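Local coordinates for protein geranyltranstransferase (Campylobacter jejuni, PDB 3NPK) that probably makes farnesyl diphosphate in isoprenoid biosynthesis by joining geranyl diphosphate to isopentenyl diphosphate, at residues Ser76-Asp81 and Asp111-Glu116; Asn198-Leu203 and Glu265-Lys270; Lys6-His11 and Glu57-Ala62; Ile135-Phe140 and Ala182-Cys187. All coordinates share one frame; numbering follows the deposited sequence.

Contact 1. Residues Ser76-Asp81 and Asp111-Glu116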
loop_
_atom_site.group_PDB
_atom_site.type_symbol
_atom_site.label_atom_id
_atom_site.label_comp_id
_atom_site.label_asym_id
_atom_site.label_seq_id
_atom_site.Cartn_x
_atom_site.Cartn_y
_atom_site.Cartn_z
ATOM N N SER A 76 -1.070 -0.599 9.806
ATOM C CA SER A 76 -1.010 0.721 10.421
ATOM C C SER A 76 -0.586 0.619 11.877
ATOM O O SER A 76 0.151 1.476 12.373
ATOM C CB SER A 76 -2.349 1.466 10.269
ATOM O OG SER A 76 -3.331 1.032 11.195
ATOM N N LEU A 77 -1.037 -0.430 12.563
ATOM C CA LEU A 77 -0.655 -0.624 13.955
ATOM C C LEU A 77 0.837 -0.908 14.076
ATOM O O LEU A 77 1.496 -0.390 14.975
ATOM C CB LEU A 77 -1.438 -1.769 14.588
ATOM C CG LEU A 77 -2.961 -1.615 14.593
ATOM C CD1 LEU A 77 -3.604 -2.762 15.338
ATOM C CD2 LEU A 77 -3.410 -0.269 15.179
ATOM N N ILE A 78 1.352 -1.748 13.180
ATOM C CA ILE A 78 2.761 -2.120 13.197
ATOM C C ILE A 78 3.630 -0.882 12.974
ATOM O O ILE A 78 4.604 -0.642 13.716
ATOM C CB ILE A 78 3.062 -3.205 12.136
ATOM C CG1 ILE A 78 2.383 -4.528 12.514
ATOM C CG2 ILE A 78 4.576 -3.394 11.953
ATOM C CD1 ILE A 78 2.310 -5.562 11.373
ATOM N N HIS A 79 3.276 -0.058 11.980
ATOM C CA HIS A 79 4.047 1.174 11.779
ATOM C C HIS A 79 3.882 2.168 12.925
ATOM O O HIS A 79 4.867 2.775 13.361
ATOM C CB HIS A 79 3.766 1.816 10.418
ATOM C CG HIS A 79 4.449 1.115 9.284
ATOM N ND1 HIS A 79 4.500 1.634 8.004
ATOM C CD2 HIS A 79 5.150 -0.051 9.244
ATOM C CE1 HIS A 79 5.180 0.808 7.225
ATOM N NE2 HIS A 79 5.580 -0.224 7.952
ATOM N N ASP A 80 2.657 2.332 13.427
ATOM C CA ASP A 80 2.426 3.295 14.507
ATOM C C ASP A 80 3.190 2.908 15.778
ATOM O O ASP A 80 3.593 3.781 16.550
ATOM C CB ASP A 80 0.946 3.397 14.830
ATOM C CG ASP A 80 0.133 4.032 13.706
ATOM O OD1 ASP A 80 0.707 4.441 12.663
ATOM O OD2 ASP A 80 -1.096 4.100 13.869
ATOM N N ASP A 81 3.422 1.606 15.967
ATOM C CA ASP A 81 4.110 1.117 17.166
ATOM C C ASP A 81 5.633 1.303 17.101
ATOM O O ASP A 81 6.316 1.142 18.119
ATOM C CB ASP A 81 3.785 -0.370 17.406
ATOM C CG ASP A 81 2.388 -0.583 17.966
ATOM O OD1 ASP A 81 1.789 0.400 18.453
ATOM O OD2 ASP A 81 1.884 -1.730 17.914
ATOM N N ASP A 111 4.841 -2.663 5.261
ATOM C CA ASP A 111 4.835 -2.332 3.830
ATOM C C ASP A 111 4.161 -3.457 3.046
ATOM O O ASP A 111 3.317 -3.203 2.170
ATOM C CB ASP A 111 6.253 -2.118 3.294
ATOM C CG ASP A 111 6.885 -0.828 3.801
ATOM O OD1 ASP A 111 6.176 0.010 4.391
ATOM O OD2 ASP A 111 8.097 -0.655 3.618
ATOM N N ALA A 112 4.538 -4.699 3.357
ATOM C CA ALA A 112 3.936 -5.865 2.706
ATOM C C ALA A 112 2.426 -5.909 2.879
ATOM O O ALA A 112 1.703 -6.194 1.930
ATOM C CB ALA A 112 4.577 -7.154 3.212
ATOM N N LEU A 113 1.943 -5.659 4.095
ATOM C CA LEU A 113 0.510 -5.778 4.364
ATOM C C LEU A 113 -0.285 -4.661 3.673
ATOM O O LEU A 113 -1.414 -4.884 3.244
ATOM C CB LEU A 113 0.224 -5.815 5.875
ATOM C CG LEU A 113 0.665 -7.111 6.580
ATOM C CD1 LEU A 113 0.389 -7.009 8.097
ATOM C CD2 LEU A 113 0.004 -8.361 5.974
ATOM N N ASN A 114 0.292 -3.460 3.607
ATOM C CA ASN A 114 -0.319 -2.338 2.894
ATOM C C ASN A 114 -0.554 -2.773 1.444
ATOM O O ASN A 114 -1.678 -2.749 0.937
ATOM C CB ASN A 114 0.646 -1.143 2.996
ATOM C CG ASN A 114 0.090 0.161 2.427
ATOM O OD1 ASN A 114 -1.010 0.207 1.858
ATOM N ND2 ASN A 114 0.853 1.247 2.614
ATOM N N THR A 115 0.507 -3.215 0.775
ATOM C CA THR A 115 0.379 -3.634 -0.629
ATOM C C THR A 115 -0.508 -4.867 -0.773
ATOM O O THR A 115 -1.303 -4.969 -1.720
ATOM C CB THR A 115 1.765 -3.900 -1.224
ATOM O OG1 THR A 115 2.556 -2.718 -1.063
ATOM C CG2 THR A 115 1.690 -4.251 -2.709
ATOM N N GLU A 116 -0.399 -5.793 0.167
ATOM C CA GLU A 116 -1.142 -7.050 0.045
ATOM C C GLU A 116 -2.654 -6.839 0.158
ATOM O O GLU A 116 -3.437 -7.620 -0.392
ATOM C CB GLU A 116 -0.672 -8.059 1.090
ATOM C CG GLU A 116 -1.037 -9.501 0.773
ATOM C CD GLU A 116 -0.227 -10.125 -0.364
ATOM O OE1 GLU A 116 0.636 -9.454 -0.974
ATOM O OE2 GLU A 116 -0.470 -11.316 -0.653
#
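His79 meets Asp111 at the edge of its ring. Its CE1 lies 3.1 Å from Asp111 OD1, which sits in the ring plane. Carboxylate and imidazole are turned 82° apart, so the pair does not stack. The contact is a close C-H approach, and the polar bonds of both residues go elsewhere. His79 NE2 bonds to Ile107 O, one turn earlier on the helix of Asp111. His79 ND1 bonds to Asp111 OD2 of the second subunit, and Asp111 OD2 bonds in return to His79 ND1 of that subunit. With oxygens at both nitrogens and a carboxylate oxygen beside CE1, the imidazole is held in rotation and may favour the protonated form.

The other touch is apolar. Ile78 CD1 comes within 4.1 Å of Leu113 CD1, and the two side chains cross at about a right angle. Ile78 CG1 stands anti to the carbonyl carbon (chi1 -68°), and CD1 continues extended (chi2 165°) to reach the leucine. Tyr75 backs the His79 ring edge-to-face.

Helix 59-80 thus meets helix 103-122 within the dimer interface. Asp80 and Asp81 follow directly on His79 in the sequence, and Asp86 comes a little later. These form the first aspartate-rich motif of the mostly helical polyprenyl synthetase fold, which in the family binds substrate diphosphate through magnesium ions.

Contact 2. Residues Asn198-Leu203 and Glu265-Lys270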
loop_
_atom_site.group_PDB
_atom_site.type_symbol
_atom_site.label_atom_id
_atom_site.label_comp_id
_atom_site.label_asym_id
_atom_site.label_seq_id
_atom_site.Cartn_x
_atom_site.Cartn_y
_atom_site.Cartn_z
ATOM N N ASN A 198 -23.867 6.828 0.888
ATOM C CA ASN A 198 -23.260 8.041 1.432
ATOM C C ASN A 198 -23.742 8.289 2.865
ATOM O O ASN A 198 -22.985 8.757 3.709
ATOM C CB ASN A 198 -23.595 9.258 0.553
ATOM C CG ASN A 198 -22.886 9.231 -0.796
ATOM O OD1 ASN A 198 -23.298 9.912 -1.757
ATOM N ND2 ASN A 198 -21.829 8.457 -0.885
ATOM N N GLN A 199 -25.010 7.995 3.138
ATOM C CA GLN A 199 -25.534 8.152 4.498
ATOM C C GLN A 199 -24.811 7.227 5.463
ATOM O O GLN A 199 -24.509 7.603 6.600
ATOM C CB GLN A 199 -27.047 7.902 4.542
ATOM C CG GLN A 199 -27.812 8.998 3.820
ATOM C CD GLN A 199 -29.313 8.840 3.902
ATOM O OE1 GLN A 199 -30.054 9.776 3.594
ATOM N NE2 GLN A 199 -29.772 7.656 4.299
ATOM N N ILE A 200 -24.538 6.010 5.007
ATOM C CA ILE A 200 -23.890 5.016 5.860
ATOM C C ILE A 200 -22.410 5.376 6.096
ATOM O O ILE A 200 -21.895 5.216 7.201
ATOM C CB ILE A 200 -24.115 3.602 5.262
ATOM C CG1 ILE A 200 -25.569 3.172 5.490
ATOM C CG2 ILE A 200 -23.177 2.588 5.849
ATOM C CD1 ILE A 200 -26.043 2.030 4.572
ATOM N N TYR A 201 -21.736 5.903 5.078
ATOM C CA TYR A 201 -20.380 6.425 5.269
ATOM C C TYR A 201 -20.374 7.521 6.341
ATOM O O TYR A 201 -19.536 7.526 7.241
ATOM C CB TYR A 201 -19.833 6.948 3.947
ATOM C CG TYR A 201 -18.416 7.472 4.003
ATOM C CD1 TYR A 201 -17.328 6.640 3.754
ATOM C CD2 TYR A 201 -18.166 8.806 4.293
ATOM C CE1 TYR A 201 -16.025 7.134 3.780
ATOM C CE2 TYR A 201 -16.870 9.307 4.328
ATOM C CZ TYR A 201 -15.805 8.466 4.075
ATOM O OH TYR A 201 -14.524 8.953 4.102
ATOM N N LYS A 202 -21.330 8.440 6.258
ATOM C CA LYS A 202 -21.413 9.520 7.241
ATOM C C LYS A 202 -21.679 9.001 8.651
ATOM O O LYS A 202 -21.158 9.543 9.628
ATOM C CB LYS A 202 -22.473 10.534 6.825
ATOM C CG LYS A 202 -22.060 11.341 5.624
ATOM C CD LYS A 202 -23.115 12.380 5.298
ATOM C CE LYS A 202 -22.631 13.350 4.228
ATOM N NZ LYS A 202 -23.299 14.683 4.339
ATOM N N LEU A 203 -22.454 7.929 8.769
ATOM C CA LEU A 203 -22.657 7.303 10.074
ATOM C C LEU A 203 -21.339 6.741 10.606
ATOM O O LEU A 203 -21.017 6.907 11.788
ATOM C CB LEU A 203 -23.715 6.208 9.985
ATOM C CG LEU A 203 -23.855 5.288 11.199
ATOM C CD1 LEU A 203 -24.325 6.068 12.433
ATOM C CD2 LEU A 203 -24.838 4.140 10.894
ATOM N N GLU A 265 -31.996 4.078 12.919
ATOM C CA GLU A 265 -33.408 3.803 12.640
ATOM C C GLU A 265 -33.714 3.863 11.157
ATOM O O GLU A 265 -34.705 3.292 10.715
ATOM C CB GLU A 265 -34.353 4.754 13.386
ATOM C CG GLU A 265 -34.436 4.447 14.874
ATOM C CD GLU A 265 -35.802 4.724 15.498
ATOM O OE1 GLU A 265 -36.590 5.517 14.938
ATOM O OE2 GLU A 265 -36.088 4.132 16.562
ATOM N N LYS A 266 -32.865 4.544 10.392
ATOM C CA LYS A 266 -33.046 4.650 8.941
ATOM C C LYS A 266 -32.426 3.497 8.141
ATOM O O LYS A 266 -32.551 3.441 6.920
ATOM C CB LYS A 266 -32.470 5.975 8.441
ATOM C CG LYS A 266 -33.225 7.192 8.913
ATOM C CD LYS A 266 -34.615 7.208 8.316
ATOM C CE LYS A 266 -35.310 8.533 8.553
ATOM N NZ LYS A 266 -36.715 8.418 8.121
ATOM N N LEU A 267 -31.741 2.591 8.834
ATOM C CA LEU A 267 -31.187 1.402 8.208
ATOM C C LEU A 267 -32.161 0.245 8.322
ATOM O O LEU A 267 -33.092 0.274 9.124
ATOM C CB LEU A 267 -29.894 0.985 8.911
ATOM C CG LEU A 267 -28.757 1.998 8.958
ATOM C CD1 LEU A 267 -27.523 1.391 9.620
ATOM C CD2 LEU A 267 -28.425 2.440 7.552
ATOM N N ASN A 268 -31.953 -0.779 7.508
ATOM C CA ASN A 268 -32.641 -2.039 7.731
ATOM C C ASN A 268 -32.507 -2.451 9.192
ATOM O O ASN A 268 -31.418 -2.364 9.767
ATOM C CB ASN A 268 -32.063 -3.118 6.823
ATOM C CG ASN A 268 -32.596 -4.490 7.150
ATOM O OD1 ASN A 268 -33.673 -4.884 6.689
ATOM N ND2 ASN A 268 -31.846 -5.228 7.950
ATOM N N GLU A 269 -33.612 -2.884 9.795
ATOM C CA GLU A 269 -33.632 -3.158 11.229
ATOM C C GLU A 269 -32.575 -4.186 11.649
ATOM O O GLU A 269 -32.012 -4.091 12.736
ATOM C CB GLU A 269 -35.024 -3.637 11.644
ATOM C CG GLU A 269 -35.568 -4.735 10.736
ATOM C CD GLU A 269 -37.086 -4.865 10.796
ATOM O OE1 GLU A 269 -37.695 -4.355 11.764
ATOM O OE2 GLU A 269 -37.670 -5.481 9.872
ATOM N N LYS A 270 -32.317 -5.180 10.809
ATOM C CA LYS A 270 -31.328 -6.199 11.175
ATOM C C LYS A 270 -29.914 -5.614 11.153
ATOM O O LYS A 270 -29.092 -5.891 12.036
ATOM C CB LYS A 270 -31.418 -7.426 10.267
ATOM C CG LYS A 270 -32.817 -8.017 10.104
ATOM C CD LYS A 270 -33.572 -8.139 11.418
ATOM C CE LYS A 270 -34.922 -8.835 11.214
ATOM N NZ LYS A 270 -35.939 -8.486 12.260
#
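Leu203 N bonds to Gln199 O at 3.0 Å, an ordinary helical bond that fixes the turn carrying Leu203 toward Leu267. Lys202 N does the same with Asn198 O at 3.1 Å. The helical turn puts Ile200 and Leu203, three residues apart, on the same face of helix 194-220.

Leu267 is the partner of both. It lies in the short link between helix 246-265 and helix 269-282, just before Asn268 at the N-cap position of the latter. Its two methyls divide the work. CD2 sits 3.6 Å from Ile200 CG1 and 3.8 Å from Ile200 CD1, so it lies along the outer branch of the isoleucine. CD1 approaches Leu203 CD2 at 4.0 Å. Both neighbours cross the leucine obliquely. Leu267 CG is anti to the carbonyl carbon (chi1 -59°), which turns the fork toward the helix although the CB bond does not point straight at it. Leu203 CG takes the other course, anti to the backbone N (chi1 169°), and reaches out to the CD1 branch.

Behind these residues the core continues. Ile200 rests on Leu183 and Cys187 of helix 164-189. Leu203 packs on Cys260, Asp263 and Leu264, near the end of helix 246-265.

The link is therefore pinned to helix 194-220, which carries the second aspartate-rich motif further along. Leu267 is itself partly exposed and presses on two buried side chains. The two segments are joined by carbon contacts alone, so the grip depends on apolar fit.

Contact 3. Residues Lys6-His11 and Glu57-Ala62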
loop_
_atom_site.group_PDB
_atom_site.type_symbol
_atom_site.label_atom_id
_atom_site.label_comp_id
_atom_site.label_asym_id
_atom_site.label_seq_id
_atom_site.Cartn_x
_atom_site.Cartn_y
_atom_site.Cartn_z
ATOM N N LYS A 6 -18.222 -13.331 13.335
ATOM C CA LYS A 6 -16.944 -13.217 14.028
ATOM C C LYS A 6 -16.082 -14.447 13.749
ATOM O O LYS A 6 -14.908 -14.333 13.355
ATOM C CB LYS A 6 -17.174 -13.079 15.533
ATOM C CG LYS A 6 -15.919 -13.145 16.364
ATOM C CD LYS A 6 -16.266 -13.074 17.849
ATOM C CE LYS A 6 -15.059 -12.674 18.678
ATOM N NZ LYS A 6 -13.954 -13.643 18.543
ATOM N N GLU A 7 -16.669 -15.626 13.955
ATOM C CA GLU A 7 -15.930 -16.868 13.769
ATOM C C GLU A 7 -15.651 -17.136 12.291
ATOM O O GLU A 7 -14.573 -17.610 11.928
ATOM C CB GLU A 7 -16.667 -18.042 14.417
ATOM C CG GLU A 7 -16.695 -17.944 15.936
ATOM C CD GLU A 7 -15.317 -17.638 16.533
ATOM O OE1 GLU A 7 -14.323 -18.306 16.150
ATOM O OE2 GLU A 7 -15.226 -16.728 17.388
ATOM N N LEU A 8 -16.617 -16.800 11.437
ATOM C CA LEU A 8 -16.438 -16.949 10.004
ATOM C C LEU A 8 -15.216 -16.168 9.544
ATOM O O LEU A 8 -14.372 -16.685 8.810
ATOM C CB LEU A 8 -17.678 -16.465 9.259
ATOM C CG LEU A 8 -17.658 -16.619 7.740
ATOM C CD1 LEU A 8 -17.800 -18.076 7.344
ATOM C CD2 LEU A 8 -18.774 -15.792 7.112
ATOM N N PHE A 9 -15.119 -14.908 9.965
ATOM C CA PHE A 9 -13.960 -14.101 9.578
ATOM C C PHE A 9 -12.617 -14.595 10.173
ATOM O O PHE A 9 -11.594 -14.645 9.476
ATOM C CB PHE A 9 -14.134 -12.619 9.904
ATOM C CG PHE A 9 -12.972 -11.814 9.442
ATOM C CD1 PHE A 9 -12.748 -11.653 8.075
ATOM C CD2 PHE A 9 -12.026 -11.328 10.342
ATOM C CE1 PHE A 9 -11.636 -10.972 7.604
ATOM C CE2 PHE A 9 -10.910 -10.636 9.882
ATOM C CZ PHE A 9 -10.717 -10.450 8.509
ATOM N N ILE A 10 -12.613 -14.966 11.448
ATOM C CA ILE A 10 -11.389 -15.509 12.029
ATOM C C ILE A 10 -10.900 -16.742 11.259
ATOM O O ILE A 10 -9.712 -16.878 10.976
ATOM C CB ILE A 10 -11.585 -15.861 13.504
ATOM C CG1 ILE A 10 -11.747 -14.568 14.312
ATOM C CG2 ILE A 10 -10.383 -16.668 14.025
ATOM C CD1 ILE A 10 -12.235 -14.781 15.721
ATOM N N HIS A 11 -11.819 -17.641 10.925
ATOM C CA HIS A 11 -11.459 -18.834 10.175
ATOM C C HIS A 11 -10.894 -18.439 8.799
ATOM O O HIS A 11 -9.902 -19.006 8.331
ATOM C CB HIS A 11 -12.692 -19.729 10.046
ATOM C CG HIS A 11 -12.442 -21.016 9.328
ATOM N ND1 HIS A 11 -11.878 -22.114 9.941
ATOM C CD2 HIS A 11 -12.707 -21.390 8.053
ATOM C CE1 HIS A 11 -11.793 -23.106 9.071
ATOM N NE2 HIS A 11 -12.289 -22.691 7.918
ATOM N N GLU A 57 -26.067 -13.504 -0.102
ATOM C CA GLU A 57 -25.506 -14.413 -1.107
ATOM C C GLU A 57 -24.077 -14.037 -1.519
ATOM O O GLU A 57 -23.408 -14.791 -2.222
ATOM C CB GLU A 57 -26.411 -14.487 -2.350
ATOM C CG GLU A 57 -26.483 -13.185 -3.143
ATOM C CD GLU A 57 -27.639 -12.271 -2.740
ATOM O OE1 GLU A 57 -28.077 -12.278 -1.569
ATOM O OE2 GLU A 57 -28.115 -11.532 -3.624
ATOM N N LEU A 58 -23.625 -12.860 -1.099
ATOM C CA LEU A 58 -22.261 -12.418 -1.372
ATOM C C LEU A 58 -21.370 -12.440 -0.126
ATOM O O LEU A 58 -20.239 -11.969 -0.172
ATOM C CB LEU A 58 -22.263 -11.000 -1.960
ATOM C CG LEU A 58 -22.804 -10.873 -3.386
ATOM C CD1 LEU A 58 -22.891 -9.391 -3.769
ATOM C CD2 LEU A 58 -21.926 -11.641 -4.364
ATOM N N LEU A 59 -21.861 -12.993 0.979
ATOM C CA LEU A 59 -21.106 -12.912 2.235
ATOM C C LEU A 59 -19.732 -13.585 2.131
ATOM O O LEU A 59 -18.704 -13.021 2.531
ATOM C CB LEU A 59 -21.913 -13.519 3.386
ATOM C CG LEU A 59 -21.193 -13.408 4.728
ATOM C CD1 LEU A 59 -21.115 -11.936 5.135
ATOM C CD2 LEU A 59 -21.912 -14.251 5.768
ATOM N N ASN A 60 -19.687 -14.788 1.576
ATOM C CA ASN A 60 -18.397 -15.459 1.492
ATOM C C ASN A 60 -17.398 -14.715 0.610
ATOM O O ASN A 60 -16.212 -14.599 0.943
ATOM C CB ASN A 60 -18.599 -16.895 1.031
ATOM C CG ASN A 60 -19.289 -17.718 2.084
ATOM O OD1 ASN A 60 -18.686 -18.057 3.104
ATOM N ND2 ASN A 60 -20.566 -18.031 1.861
ATOM N N GLN A 61 -17.881 -14.199 -0.509
ATOM C CA GLN A 61 -17.034 -13.458 -1.431
ATOM C C GLN A 61 -16.521 -12.187 -0.760
ATOM O O GLN A 61 -15.416 -11.719 -1.062
ATOM C CB GLN A 61 -17.838 -13.114 -2.688
ATOM C CG GLN A 61 -18.226 -14.364 -3.495
ATOM C CD GLN A 61 -19.568 -14.980 -3.113
ATOM O OE1 GLN A 61 -20.082 -14.789 -2.014
ATOM N NE2 GLN A 61 -20.126 -15.757 -4.027
ATOM N N ALA A 62 -17.324 -11.645 0.159
ATOM C CA ALA A 62 -16.961 -10.430 0.889
ATOM C C ALA A 62 -15.847 -10.641 1.894
ATOM O O ALA A 62 -15.251 -9.666 2.349
ATOM C CB ALA A 62 -18.188 -9.841 1.596
#
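This is a small apolar contact near the surface, where the N-terminal helix 5-14 leans on the start of helix 59-80. Leu8 and Leu59 reach toward each other tip to tip. Leu8 CD2 lies 3.7 Å from Leu59 CD2 and 4.1 Å from Leu59 CG. Both leucines carry CG anti to the backbone N (chi1 -177° for Leu8, -178° for Leu59), and this extends each fork out from its backbone toward the other helix. The second methyl of Leu8, CD1, stops 4.3 Å from Asn60 OD1. That is a loose touch at the margin, where Asn60 is exposed.

The leucines have further neighbours, of which Leu63, one turn on from Leu59, adds to the seat of Leu8, and Leu3 flanks Leu59; both are apolar. The next residue in the N-terminal helix, Phe9, goes deeper, between helix 42-54 and helix 59-80, and its ring meets His41 edge-to-face. His41 lies in the segment of chain that supplies Lys40 and Arg43 to the bound pyrophosphate.

Residues 57-58 finish a 3-10 segment, and a weakly bonded first turn of helix follows. Leu8 thus packs against the very beginning of that helix. Methyl groups carry the contact. The hold across it is hydrophobic and without directional bonds.

Contact 4. Residues Ile135-Phe140 and Ala182-Cys187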
loop_
_atom_site.group_PDB
_atom_site.type_symbol
_atom_site.label_atom_id
_atom_site.label_comp_id
_atom_site.label_asym_id
_atom_site.label_seq_id
_atom_site.Cartn_x
_atom_site.Cartn_y
_atom_site.Cartn_z
ATOM N N ILE A 135 -11.446 -0.653 -4.309
ATOM C CA ILE A 135 -10.050 -0.206 -4.250
ATOM C C ILE A 135 -9.968 1.323 -4.123
ATOM O O ILE A 135 -9.156 1.844 -3.353
ATOM C CB ILE A 135 -9.264 -0.736 -5.451
ATOM C CG1 ILE A 135 -9.115 -2.261 -5.286
ATOM C CG2 ILE A 135 -7.904 -0.030 -5.567
ATOM C CD1 ILE A 135 -8.722 -2.985 -6.554
ATOM N N LYS A 136 -10.822 2.040 -4.857
ATOM C CA LYS A 136 -10.878 3.492 -4.709
ATOM C C LYS A 136 -11.229 3.878 -3.287
ATOM O O LYS A 136 -10.612 4.776 -2.713
ATOM C CB LYS A 136 -11.906 4.114 -5.663
ATOM C CG LYS A 136 -11.536 4.045 -7.120
ATOM C CD LYS A 136 -12.663 4.580 -8.009
ATOM C CE LYS A 136 -12.198 4.701 -9.457
ATOM N NZ LYS A 136 -13.290 5.180 -10.355
ATOM N N THR A 137 -12.215 3.201 -2.706
ATOM C CA THR A 137 -12.641 3.544 -1.352
ATOM C C THR A 137 -11.542 3.248 -0.332
ATOM O O THR A 137 -11.241 4.064 0.560
ATOM C CB THR A 137 -13.936 2.810 -0.984
ATOM O OG1 THR A 137 -14.957 3.215 -1.913
ATOM C CG2 THR A 137 -14.385 3.157 0.436
ATOM N N LEU A 138 -10.933 2.077 -0.454
ATOM C CA LEU A 138 -9.898 1.719 0.512
ATOM C C LEU A 138 -8.668 2.609 0.385
ATOM O O LEU A 138 -8.137 3.081 1.397
ATOM C CB LEU A 138 -9.489 0.260 0.357
ATOM C CG LEU A 138 -8.552 -0.274 1.449
ATOM C CD1 LEU A 138 -9.202 -0.180 2.830
ATOM C CD2 LEU A 138 -8.198 -1.734 1.123
ATOM N N ALA A 139 -8.190 2.834 -0.839
ATOM C CA ALA A 139 -6.953 3.611 -1.004
ATOM C C ALA A 139 -7.145 5.087 -0.636
ATOM O O ALA A 139 -6.224 5.735 -0.142
ATOM C CB ALA A 139 -6.404 3.483 -2.428
ATOM N N PHE A 140 -8.339 5.616 -0.877
ATOM C CA PHE A 140 -8.627 6.989 -0.475
ATOM C C PHE A 140 -8.617 7.095 1.044
ATOM O O PHE A 140 -7.893 7.914 1.624
ATOM C CB PHE A 140 -9.987 7.446 -1.026
ATOM C CG PHE A 140 -10.340 8.863 -0.667
ATOM C CD1 PHE A 140 -11.042 9.155 0.502
ATOM C CD2 PHE A 140 -9.974 9.896 -1.505
ATOM C CE1 PHE A 140 -11.380 10.466 0.819
ATOM C CE2 PHE A 140 -10.310 11.219 -1.192
ATOM C CZ PHE A 140 -11.012 11.495 -0.039
ATOM N N ALA A 182 -15.178 1.019 5.832
ATOM C CA ALA A 182 -15.605 -0.362 6.011
ATOM C C ALA A 182 -17.093 -0.497 5.718
ATOM O O ALA A 182 -17.523 -1.416 5.010
ATOM C CB ALA A 182 -15.305 -0.820 7.422
ATOM N N LEU A 183 -17.886 0.415 6.273
ATOM C CA LEU A 183 -19.330 0.418 6.027
ATOM C C LEU A 183 -19.637 0.677 4.550
ATOM O O LEU A 183 -20.442 -0.045 3.951
ATOM C CB LEU A 183 -20.018 1.465 6.899
ATOM C CG LEU A 183 -20.059 1.083 8.376
ATOM C CD1 LEU A 183 -20.344 2.301 9.274
ATOM C CD2 LEU A 183 -21.090 -0.038 8.626
ATOM N N LYS A 184 -18.991 1.686 3.958
ATOM C CA LYS A 184 -19.265 2.026 2.557
ATOM C C LYS A 184 -18.875 0.874 1.622
ATOM O O LYS A 184 -19.566 0.587 0.651
ATOM C CB LYS A 184 -18.534 3.306 2.132
ATOM C CG LYS A 184 -18.930 3.759 0.711
ATOM C CD LYS A 184 -18.348 5.084 0.330
ATOM C CE LYS A 184 -18.844 5.472 -1.078
ATOM N NZ LYS A 184 -18.262 6.730 -1.576
HETATM N N MSE A 185 -17.771 0.206 1.926
HETATM C CA MSE A 185 -17.342 -0.932 1.126
HETATM C C MSE A 185 -18.370 -2.077 1.178
HETATM O O MSE A 185 -18.615 -2.754 0.166
HETATM C CB MSE A 185 -15.958 -1.391 1.586
HETATM C CG MSE A 185 -14.901 -0.372 1.177
HETATM SE SE MSE A 185 -13.160 -0.637 1.995
HETATM C CE MSE A 185 -12.508 -2.052 0.829
ATOM N N GLY A 186 -18.983 -2.296 2.337
ATOM C CA GLY A 186 -20.084 -3.261 2.398
ATOM C C GLY A 186 -21.192 -2.865 1.417
ATOM O O GLY A 186 -21.745 -3.709 0.695
ATOM N N CYS A 187 -21.502 -1.577 1.363
ATOM C CA CYS A 187 -22.542 -1.086 0.461
ATOM C C CYS A 187 -22.130 -1.303 -0.994
ATOM O O CYS A 187 -22.954 -1.697 -1.842
ATOM C CB CYS A 187 -22.809 0.403 0.711
ATOM S SG CYS A 187 -23.478 0.778 2.340
HETATM O O HOH W 1 -15.644 5.828 -1.799
#
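Two antiparallel helices of the central bundle meet here, helix 128-142 and helix 164-189. The segment axes run 175° apart in direction and come within 9.8 Å. Thr137 and Met185 are the nearest pair. Thr137 CG2 lies 3.6 Å from Met185 CG, and the two side chains slide past each other in opposite directions.

Met185 is a selenomethionine. Its chain bends at the last torsion (chi3 80°), which folds CE onto Leu138. CE sits 3.8 Å from Leu138 CB, and SE is 4.1 Å from Leu138 CD1. Val65 and Leu69 of helix 59-80 and Leu47 of helix 42-54 close in on Met185. This places the pair inside the mostly helical bundle of the polyprenyl synthetase fold, with the second subunit packing on Ile135 and Ala139 of helix 128-142.

The polar side of the contact runs through water 1. The water donates to Thr137 OG1 at 2.7 Å and accepts from Lys184 NZ at 2.8 Å. The lysine is extended along its whole length, starting with CG anti to the backbone N (chi1 -174°), and this brings NZ to the water. Thr137 OG1 thus accepts from the water, while its own proton faces two acceptors, Glu188 OE1 and Lys133 O. Glu188 is one helical turn on from Lys184, and Tyr201 of helix 194-220 packs on the lysine chain.

Overall arrangement
From the N terminus, contact 3 comes first. It closes a loop holding helices 27-37 and 42-54 and ties helix 5-14 to the start of helix 59-80. The far end of that same helix makes contact 1, whose loop contains the small two-stranded sheet, and joins it to helix 103-122. Helix 128-142 follows and enters contact 4, closing over helix 147-156. Contact 2 comes last and spans helices 240-244 and 246-265. The four lie in series; none nests or crosses. Contacts 4 and 2 touch through Leu183 and Ile200. Contacts 1 and 2 lie on opposite sides of the chain's centre, their centres about 30 Å apart. Contacts 1 and 4 also meet the second subunit.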